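PDB 6VXC: trans-4-hydroxy-L-proline dehydratase from Clostridioides difficile 70-100-2010, which dehydrates trans-4-hydroxy-L-proline to (S)-1-pyrroline-5-carboxylate by glycyl radical chemistry, a step in the anaerobic breakdown of hydroxyproline. Local coordinates for residues I64-A69 / M224-D229; L70-Y75 / V290-N295; V573-I578 / V660-T665; V688-G691 / E695-G698. All coordinates share one frame; numbering follows the deposited sequence.

Contact 1 of 4, residues I64-A69 / M224-D229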
# COMPACT_ATOMS: atom_id res chain seq x y z
N ILE A 64 9.01 -23.48 14.00
CA ILE A 64 7.93 -22.54 13.68
C ILE A 64 7.61 -22.49 12.20
O ILE A 64 6.43 -22.44 11.84
CB ILE A 64 8.22 -21.17 14.29
CG1 ILE A 64 8.18 -21.27 15.82
CG2 ILE A 64 7.18 -20.17 13.82
CD1 ILE A 64 8.62 -20.03 16.54
N PRO A 65 8.58 -22.48 11.28
CA PRO A 65 8.19 -22.50 9.86
C PRO A 65 7.31 -23.67 9.50
O PRO A 65 6.31 -23.50 8.79
CB PRO A 65 9.54 -22.52 9.12
CG PRO A 65 10.60 -22.61 10.17
CD PRO A 65 10.01 -22.25 11.48
N VAL A 66 7.62 -24.87 9.99
CA VAL A 66 6.77 -26.02 9.72
C VAL A 66 5.41 -25.85 10.39
O VAL A 66 4.37 -26.23 9.82
CB VAL A 66 7.47 -27.32 10.16
CG1 VAL A 66 6.50 -28.49 10.09
CG2 VAL A 66 8.69 -27.59 9.27
N LEU A 67 5.38 -25.29 11.60
CA LEU A 67 4.10 -25.03 12.26
C LEU A 67 3.20 -24.13 11.42
O LEU A 67 2.01 -24.38 11.29
CB LEU A 67 4.34 -24.42 13.65
CG LEU A 67 3.12 -23.92 14.42
CD1 LEU A 67 2.14 -25.02 14.64
CD2 LEU A 67 3.59 -23.40 15.75
N ARG A 68 3.76 -23.05 10.88
CA ARG A 68 2.96 -22.17 10.02
C ARG A 68 2.46 -22.92 8.79
O ARG A 68 1.28 -22.81 8.42
CB ARG A 68 3.79 -20.96 9.60
CG ARG A 68 4.29 -20.09 10.75
CD ARG A 68 3.14 -19.45 11.51
NE ARG A 68 2.26 -18.70 10.62
CZ ARG A 68 1.06 -18.24 10.96
NH1 ARG A 68 0.34 -17.58 10.08
NH2 ARG A 68 0.58 -18.46 12.18
N ALA A 69 3.33 -23.69 8.14
CA ALA A 69 2.92 -24.42 6.94
C ALA A 69 1.85 -25.46 7.25
O ALA A 69 0.85 -25.58 6.53
CB ALA A 69 4.14 -25.07 6.29
N MET A 224 8.25 -25.01 3.11
CA MET A 224 7.84 -24.66 1.75
C MET A 224 7.18 -25.83 1.05
O MET A 224 6.20 -25.65 0.32
CB MET A 224 9.04 -24.15 0.95
CG MET A 224 9.54 -22.79 1.39
SD MET A 224 10.96 -22.27 0.41
CE MET A 224 12.04 -21.69 1.69
N ALA A 225 7.71 -27.05 1.26
CA ALA A 225 7.12 -28.24 0.65
C ALA A 225 5.70 -28.49 1.14
O ALA A 225 4.82 -28.86 0.36
CB ALA A 225 8.01 -29.46 0.93
N ILE A 226 5.47 -28.29 2.44
CA ILE A 226 4.13 -28.43 2.97
C ILE A 226 3.20 -27.37 2.39
O ILE A 226 2.03 -27.65 2.09
CB ILE A 226 4.17 -28.39 4.51
CG1 ILE A 226 4.90 -29.64 5.05
CG2 ILE A 226 2.77 -28.25 5.07
CD1 ILE A 226 5.33 -29.55 6.51
N ALA A 227 3.70 -26.15 2.21
CA ALA A 227 2.88 -25.10 1.59
C ALA A 227 2.49 -25.48 0.16
O ALA A 227 1.36 -25.20 -0.28
CB ALA A 227 3.64 -23.77 1.61
N CYS A 228 3.40 -26.11 -0.59
CA CYS A 228 3.07 -26.58 -1.94
C CYS A 228 1.93 -27.58 -1.91
O CYS A 228 0.99 -27.50 -2.71
CB CYS A 228 4.29 -27.21 -2.62
SG CYS A 228 5.64 -26.10 -3.06
N ASP A 229 2.01 -28.57 -1.00
CA ASP A 229 0.92 -29.54 -0.86
C ASP A 229 -0.40 -28.85 -0.57
O ASP A 229 -1.45 -29.29 -1.03
CB ASP A 229 1.23 -30.53 0.27
CG ASP A 229 2.37 -31.46 -0.05
OD1 ASP A 229 2.61 -31.73 -1.25
OD2 ASP A 229 3.02 -31.94 0.90
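Ala-69 and Ile-226 make the tight part of this helix pair. The methyl CB of Ala-69 meets the branch methyl CG2 of Ile-226 at 3.7 Å, and the same CG2 also rests 3.6 Å from the Ala-69 carbonyl O, so one methyl covers both the stub of a side chain and the peptide behind it. With chi1 of Ile-226 at -67°, CG2 is trans to the backbone N and leans onto this turn of the other helix, while CG1 takes the position beside N and carries CD1 toward Val-66. Ala-227 adds to the closeness by being small: its CA is 5.4 Å from the CA of Ala-69, with the methyl of Ala-69 lying near its backbone N. The axes of the segments run almost parallel, 4° apart and 8.7 Å at closest approach. They belong to helices 64-78 and 214-248, part of the helical shell that surrounds the central barrel in glycyl radical enzymes. Helix 542-546 covers the buried flank, with Pro-542 against Ala-69 and Leu-543 against Ala-227. The other flank is looser and partly open to solvent. There Val-66 sends only CG1 across, to touch Ile-226 CD1 at 3.9 Å, and the two side chains cross at about a right angle and touch methyl to methyl. Further round helix 214-248, partly exposed Asp-229 makes a salt bridge with Lys-196 of helix 192-205.

Contact 2 of 4, residues L70-Y75 / V290-N295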
# COMPACT_ATOMS: atom_id res chain seq x y z
N LEU A 70 2.04 -26.23 8.33
CA LEU A 70 1.04 -27.21 8.74
C LEU A 70 -0.27 -26.53 9.12
O LEU A 70 -1.36 -27.07 8.86
CB LEU A 70 1.56 -28.06 9.90
CG LEU A 70 2.65 -29.08 9.58
CD1 LEU A 70 3.23 -29.71 10.87
CD2 LEU A 70 2.13 -30.14 8.62
N SER A 71 -0.20 -25.35 9.74
CA SER A 71 -1.43 -24.65 10.09
C SER A 71 -2.15 -24.15 8.84
O SER A 71 -3.38 -24.24 8.74
CB SER A 71 -1.12 -23.48 11.02
OG SER A 71 -0.56 -23.95 12.23
N PHE A 72 -1.40 -23.60 7.87
CA PHE A 72 -2.01 -23.19 6.61
C PHE A 72 -2.65 -24.38 5.91
O PHE A 72 -3.78 -24.29 5.42
CB PHE A 72 -0.96 -22.55 5.71
CG PHE A 72 -1.49 -22.12 4.36
CD1 PHE A 72 -2.37 -21.05 4.26
CD2 PHE A 72 -1.08 -22.75 3.20
CE1 PHE A 72 -2.87 -20.63 3.03
CE2 PHE A 72 -1.56 -22.34 1.95
CZ PHE A 72 -2.46 -21.28 1.87
N LYS A 73 -1.94 -25.50 5.84
CA LYS A 73 -2.49 -26.68 5.19
C LYS A 73 -3.75 -27.16 5.88
O LYS A 73 -4.73 -27.53 5.22
CB LYS A 73 -1.45 -27.80 5.15
CG LYS A 73 -1.93 -29.03 4.37
CD LYS A 73 -0.85 -30.08 4.32
CE LYS A 73 -1.33 -31.37 3.70
NZ LYS A 73 -0.46 -32.48 4.14
N HIS A 74 -3.74 -27.20 7.21
CA HIS A 74 -4.95 -27.57 7.93
C HIS A 74 -6.09 -26.63 7.59
O HIS A 74 -7.23 -27.07 7.39
CB HIS A 74 -4.67 -27.57 9.43
CG HIS A 74 -5.83 -28.04 10.24
ND1 HIS A 74 -6.21 -29.36 10.31
CD2 HIS A 74 -6.72 -27.36 11.00
CE1 HIS A 74 -7.27 -29.48 11.08
NE2 HIS A 74 -7.60 -28.28 11.51
N TYR A 75 -5.81 -25.33 7.54
CA TYR A 75 -6.83 -24.36 7.17
C TYR A 75 -7.35 -24.63 5.76
O TYR A 75 -8.56 -24.63 5.53
CB TYR A 75 -6.27 -22.94 7.33
CG TYR A 75 -7.03 -21.87 6.60
CD1 TYR A 75 -8.28 -21.45 7.03
CD2 TYR A 75 -6.49 -21.25 5.48
CE1 TYR A 75 -8.97 -20.47 6.36
CE2 TYR A 75 -7.17 -20.26 4.81
CZ TYR A 75 -8.41 -19.87 5.25
OH TYR A 75 -9.11 -18.89 4.60
N VAL A 290 -1.66 -16.34 -0.22
CA VAL A 290 -0.70 -15.54 0.56
C VAL A 290 -1.42 -14.58 1.49
O VAL A 290 -0.89 -14.23 2.55
CB VAL A 290 0.30 -14.81 -0.35
CG1 VAL A 290 1.15 -15.84 -1.13
CG2 VAL A 290 -0.42 -13.81 -1.30
N THR A 291 -2.62 -14.15 1.14
CA THR A 291 -3.33 -13.23 2.02
C THR A 291 -4.14 -13.95 3.09
O THR A 291 -4.68 -13.28 3.97
CB THR A 291 -4.25 -12.28 1.22
OG1 THR A 291 -5.26 -13.02 0.55
CG2 THR A 291 -3.43 -11.47 0.22
N THR A 292 -4.26 -15.27 3.04
CA THR A 292 -4.77 -15.99 4.20
C THR A 292 -3.67 -16.68 5.00
O THR A 292 -3.90 -17.01 6.16
CB THR A 292 -5.85 -17.02 3.80
OG1 THR A 292 -5.35 -17.92 2.80
CG2 THR A 292 -7.12 -16.32 3.31
N GLU A 293 -2.49 -16.89 4.42
CA GLU A 293 -1.31 -17.27 5.20
C GLU A 293 -1.03 -16.24 6.30
O GLU A 293 -0.83 -16.61 7.46
CB GLU A 293 -0.11 -17.43 4.26
CG GLU A 293 1.23 -17.62 4.96
CD GLU A 293 2.41 -17.97 4.01
OE1 GLU A 293 2.70 -17.20 3.06
OE2 GLU A 293 3.05 -19.03 4.24
N LEU A 294 -1.02 -14.96 5.95
CA LEU A 294 -0.81 -13.87 6.89
C LEU A 294 -1.60 -12.66 6.41
O LEU A 294 -1.90 -12.53 5.23
CB LEU A 294 0.68 -13.50 6.99
CG LEU A 294 1.59 -14.50 7.71
CD1 LEU A 294 3.04 -14.21 7.37
CD2 LEU A 294 1.34 -14.49 9.22
N ASN A 295 -1.89 -11.74 7.34
CA ASN A 295 -2.56 -10.48 7.02
C ASN A 295 -1.52 -9.47 6.52
O ASN A 295 -1.12 -8.54 7.23
CB ASN A 295 -3.30 -9.92 8.23
CG ASN A 295 -3.99 -8.60 7.92
OD1 ASN A 295 -4.11 -8.21 6.76
ND2 ASN A 295 -4.51 -7.94 8.96
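Thr-292 OG1, approached by the edges of the Phe-72 and Tyr-75 rings, must share its one proton between the carbonyl oxygens of Ile-288 and Gly-289, both within hydrogen-bonding reach. Its chi1 of 56° places the oxygen between the backbone N and the carbonyl carbon, turned back to the preceding turn, so the buried hydroxyl is satisfied within its own helix. Phe-72 brings an edge: CE1 lies 3.7 Å from Thr-292 OG1, with the oxygen in the ring plane. Tyr-75, one turn further along helix 64-78, also presents its edge, with CE2 3.6 Å from the same oxygen. The phenol end reaches past to the methyl, Tyr-75 OH lying 3.5 Å from Thr-292 CG2. Both side chains cross the threonine at roughly a right angle.

Glu-293 is the other half of the contact. Its CB lies 4.3 Å from Phe-72 CD1, and the extended chain then carries the carboxylate away to the start of helix 542-546, where OE2 accepts from Leu-543 N and OE1 from Met-544 N. Two such N-H groups at a helix start would be expected to stabilise its negative charge. Leu-543 also packs on the Phe-72 ring. Here helix 276-293 ends and Leu-294 leaves helical geometry, so the aromatic ridge of helix 64-78 meets the last turn of its neighbour, within the helical shell outside the barrel of a glycyl radical enzyme.

Contact 3 of 4, residues V573-I578 / V660-T665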
# COMPACT_ATOMS: atom_id res chain seq x y z
N VAL A 573 6.43 12.05 5.92
CA VAL A 573 5.16 12.75 5.77
C VAL A 573 5.37 14.23 6.06
O VAL A 573 6.03 14.60 7.04
CB VAL A 573 4.06 12.18 6.68
CG1 VAL A 573 2.76 12.98 6.51
CG2 VAL A 573 3.81 10.73 6.37
N GLY A 574 4.78 15.07 5.21
CA GLY A 574 4.67 16.48 5.50
C GLY A 574 5.76 17.38 4.98
O GLY A 574 5.98 18.45 5.56
N ILE A 575 6.43 17.01 3.89
CA ILE A 575 7.55 17.81 3.40
C ILE A 575 7.09 19.24 3.06
O ILE A 575 7.83 20.19 3.28
CB ILE A 575 8.25 17.08 2.23
CG1 ILE A 575 9.52 17.81 1.77
CG2 ILE A 575 7.27 16.79 1.07
CD1 ILE A 575 10.61 17.90 2.85
N GLY A 576 5.88 19.40 2.52
CA GLY A 576 5.40 20.75 2.23
C GLY A 576 5.21 21.59 3.48
O GLY A 576 5.65 22.75 3.55
N THR A 577 4.54 21.02 4.48
CA THR A 577 4.32 21.74 5.72
C THR A 577 5.64 22.17 6.34
O THR A 577 5.84 23.35 6.66
CB THR A 577 3.53 20.85 6.70
OG1 THR A 577 2.24 20.58 6.15
CG2 THR A 577 3.36 21.52 8.07
N ILE A 578 6.60 21.25 6.45
CA ILE A 578 7.82 21.62 7.16
C ILE A 578 8.69 22.55 6.31
O ILE A 578 9.33 23.45 6.86
CB ILE A 578 8.62 20.40 7.65
CG1 ILE A 578 9.84 20.91 8.45
CG2 ILE A 578 9.02 19.47 6.52
CD1 ILE A 578 10.62 19.89 9.09
N VAL A 660 14.37 5.47 1.64
CA VAL A 660 13.43 6.52 1.97
C VAL A 660 12.36 6.59 0.89
O VAL A 660 12.65 6.36 -0.29
CB VAL A 660 14.25 7.83 2.12
CG1 VAL A 660 13.72 8.95 1.33
CG2 VAL A 660 14.51 8.15 3.62
N ASP A 661 11.11 6.84 1.29
CA ASP A 661 10.02 7.18 0.38
C ASP A 661 9.12 8.23 1.04
O ASP A 661 9.27 8.54 2.23
CB ASP A 661 9.24 5.93 -0.09
CG ASP A 661 8.63 5.12 1.05
OD1 ASP A 661 8.48 5.68 2.15
OD2 ASP A 661 8.28 3.91 0.84
N MET A 662 8.19 8.78 0.26
CA MET A 662 7.39 9.94 0.69
C MET A 662 5.93 9.73 0.29
O MET A 662 5.56 10.03 -0.85
CB MET A 662 7.95 11.22 0.08
CG MET A 662 9.47 11.28 0.15
SD MET A 662 10.00 11.87 1.75
CE MET A 662 9.57 13.59 1.55
N LEU A 663 5.12 9.24 1.22
CA LEU A 663 3.69 9.07 1.00
C LEU A 663 2.98 9.09 2.35
O LEU A 663 3.61 8.82 3.38
CB LEU A 663 3.37 7.78 0.22
CG LEU A 663 3.69 6.32 0.61
CD1 LEU A 663 5.15 6.13 0.91
CD2 LEU A 663 2.82 5.75 1.69
N PRO A 664 1.69 9.45 2.39
CA PRO A 664 0.99 9.59 3.68
C PRO A 664 -0.17 8.62 3.91
O PRO A 664 -0.58 8.44 5.06
CB PRO A 664 0.46 11.02 3.59
CG PRO A 664 0.03 11.11 2.11
CD PRO A 664 1.02 10.23 1.33
N THR A 665 -0.73 8.04 2.85
CA THR A 665 -2.06 7.42 2.91
C THR A 665 -3.03 8.36 3.65
O THR A 665 -3.29 9.45 3.15
CB THR A 665 -2.00 6.01 3.52
OG1 THR A 665 -0.97 5.25 2.87
CG2 THR A 665 -3.34 5.29 3.35
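Val-573 and Ile-575 face Met-662 to Pro-664 where two neighbouring parallel strands, 565-573 and 657-661, finish; the connection between them, which begins with helix 575-591 and holds several helices, is a beta-alpha-beta crossover in the barrel of this glycyl radical enzyme. In the first shell, Met-662 CE reaches Ile-575 CB at 3.8 Å and Ile-575 CG2 at 4.0 Å. The methionine gets there by folding twice, at chi2 (-83°) and chi3 (-74°), and the two side chains cross at about a right angle. Val-573 divides its methyls: CG2 lies 3.6 Å from the carbonyl O of Leu-663, and CG1 meets Pro-664 CB at 4.2 Å.

The next shell is backbone. Val-573 is hydrogen-bonded to Met-471, Asp-661 to Gly-572 and Met-662 to Gly-720, which holds both chain ends in place, while Met-636 and Ile-639 of helix 630-647 pack on Ile-575. Leu-663 faces the other way: its side chain comes within about 4 Å, nearest atoms, of those of Cys-454 and Glu-456, the probable radical cysteine and proton acceptor. Gly-574, at the N-cap of helix 575-591, turns the chain with positive phi, and its carbonyl O accepts the first-turn bond from Ile-578 N at 3.0 Å.

Contact 4 of 4, residues V688-G691 / E695-G698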
# COMPACT_ATOMS: atom_id res chain seq x y z
N VAL A 688 -1.38 17.98 8.11
CA VAL A 688 -0.17 18.42 7.41
C VAL A 688 -0.34 18.13 5.92
O VAL A 688 -1.34 17.53 5.50
CB VAL A 688 1.12 17.79 7.99
CG1 VAL A 688 1.31 18.19 9.46
CG2 VAL A 688 1.10 16.25 7.89
N SER A 689 0.60 18.60 5.11
CA SER A 689 0.50 18.40 3.66
C SER A 689 0.58 16.92 3.32
O SER A 689 1.20 16.14 4.03
CB SER A 689 1.62 19.16 2.95
OG SER A 689 2.90 18.79 3.47
N GLU A 690 -0.05 16.54 2.20
CA GLU A 690 -0.10 15.15 1.72
C GLU A 690 0.95 14.90 0.64
O GLU A 690 1.17 15.73 -0.24
CB GLU A 690 -1.51 14.79 1.22
CG GLU A 690 -2.27 15.93 0.55
CD GLU A 690 -1.91 16.20 -0.91
OE1 GLU A 690 -1.32 15.34 -1.58
OE2 GLU A 690 -2.21 17.33 -1.37
N GLY A 691 1.59 13.73 0.71
CA GLY A 691 2.64 13.37 -0.23
C GLY A 691 3.72 14.43 -0.28
O GLY A 691 4.09 15.00 0.74
N GLU A 695 1.53 22.74 0.42
CA GLU A 695 0.65 23.05 1.54
C GLU A 695 -0.63 23.72 1.04
O GLU A 695 -0.69 24.25 -0.06
CB GLU A 695 1.35 23.97 2.54
CG GLU A 695 1.79 23.31 3.86
CD GLU A 695 0.65 23.13 4.86
OE1 GLU A 695 -0.52 23.18 4.45
OE2 GLU A 695 0.93 22.96 6.07
N LYS A 696 -1.64 23.72 1.91
CA LYS A 696 -2.92 24.34 1.57
C LYS A 696 -2.74 25.82 1.26
O LYS A 696 -2.22 26.57 2.08
CB LYS A 696 -3.90 24.15 2.73
CG LYS A 696 -4.28 22.70 2.94
CD LYS A 696 -5.01 22.16 1.72
CE LYS A 696 -5.34 20.67 1.85
NZ LYS A 696 -4.15 19.82 1.56
N GLY A 697 -3.18 26.23 0.07
CA GLY A 697 -3.01 27.59 -0.37
C GLY A 697 -1.60 27.98 -0.72
O GLY A 697 -1.36 29.16 -1.00
N GLY A 698 -0.66 27.04 -0.74
CA GLY A 698 0.73 27.39 -0.95
C GLY A 698 1.11 27.69 -2.39
O GLY A 698 1.90 28.60 -2.65
O HOH W 1 -3.05 19.20 4.26
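Apolar contact comes first: Ser-689 CB lies 4.2 Å from Glu-695 CA and 4.3 Å from Glu-695 CG, so the serine methylene packs against the start of the glutamate chain rather than its acid end.

Hydrogen bonds shape the second segment. Lys-696 N donates to Glu-695 OE1 at 2.8 Å, with an N-H...O angle of 149°, onto the anti lone pair of OE1; chi2 near -80° curls the carboxylate back onto its own backbone. Gly-698 N bonds to Glu-695 O at 2.9 Å, closing a type II beta turn with Gly-697 at its positive-phi corner. The other carboxylate oxygen, OE2, is bonded to Thr-577 of helix 575-591.

One water joins the segments, donating to Val-688 O at 2.7 Å and accepting from Lys-696 NZ at 3.0 Å.

Charge is the remaining kind. Glu-690 OE2 stands 4.3 Å from Lys-696 NZ, too far for a salt bridge; the ammonium pairs with Glu-800, while Glu-690 OE1 is hydrogen-bonded to Ser-693 OG. Between the two segments, then, methylene packing and one water bridge do the joining, the charge pair probably adding a weak attraction, and the lysine, shared between water and Glu-800, probably ties this loop of the glycine radical region to the C-terminal helix 795-803.

How the contacts relate
From the N terminus, helix 64-78 supplies the first segments of contacts 1 and 2, one straight after the other. Contact 1 closes at 224-229 and contact 2 later, at 290-295, so the two loops cross, and one helix is tied to both helix 214-248 and the end of helix 276-293. Ile-226 also touches Leu-70, joining the two contacts directly. Contact 3 opens after both, some 35 Å from contact 2 between centres, and closes over 81 intervening residues. Contact 4 follows as a local loop with three residues between its segments. It abuts contact 3: Thr-577 OG1 probably bonds Ser-689 N at 2.8 Å, linking helix 575-591, which follows a barrel strand, to the glycine radical region.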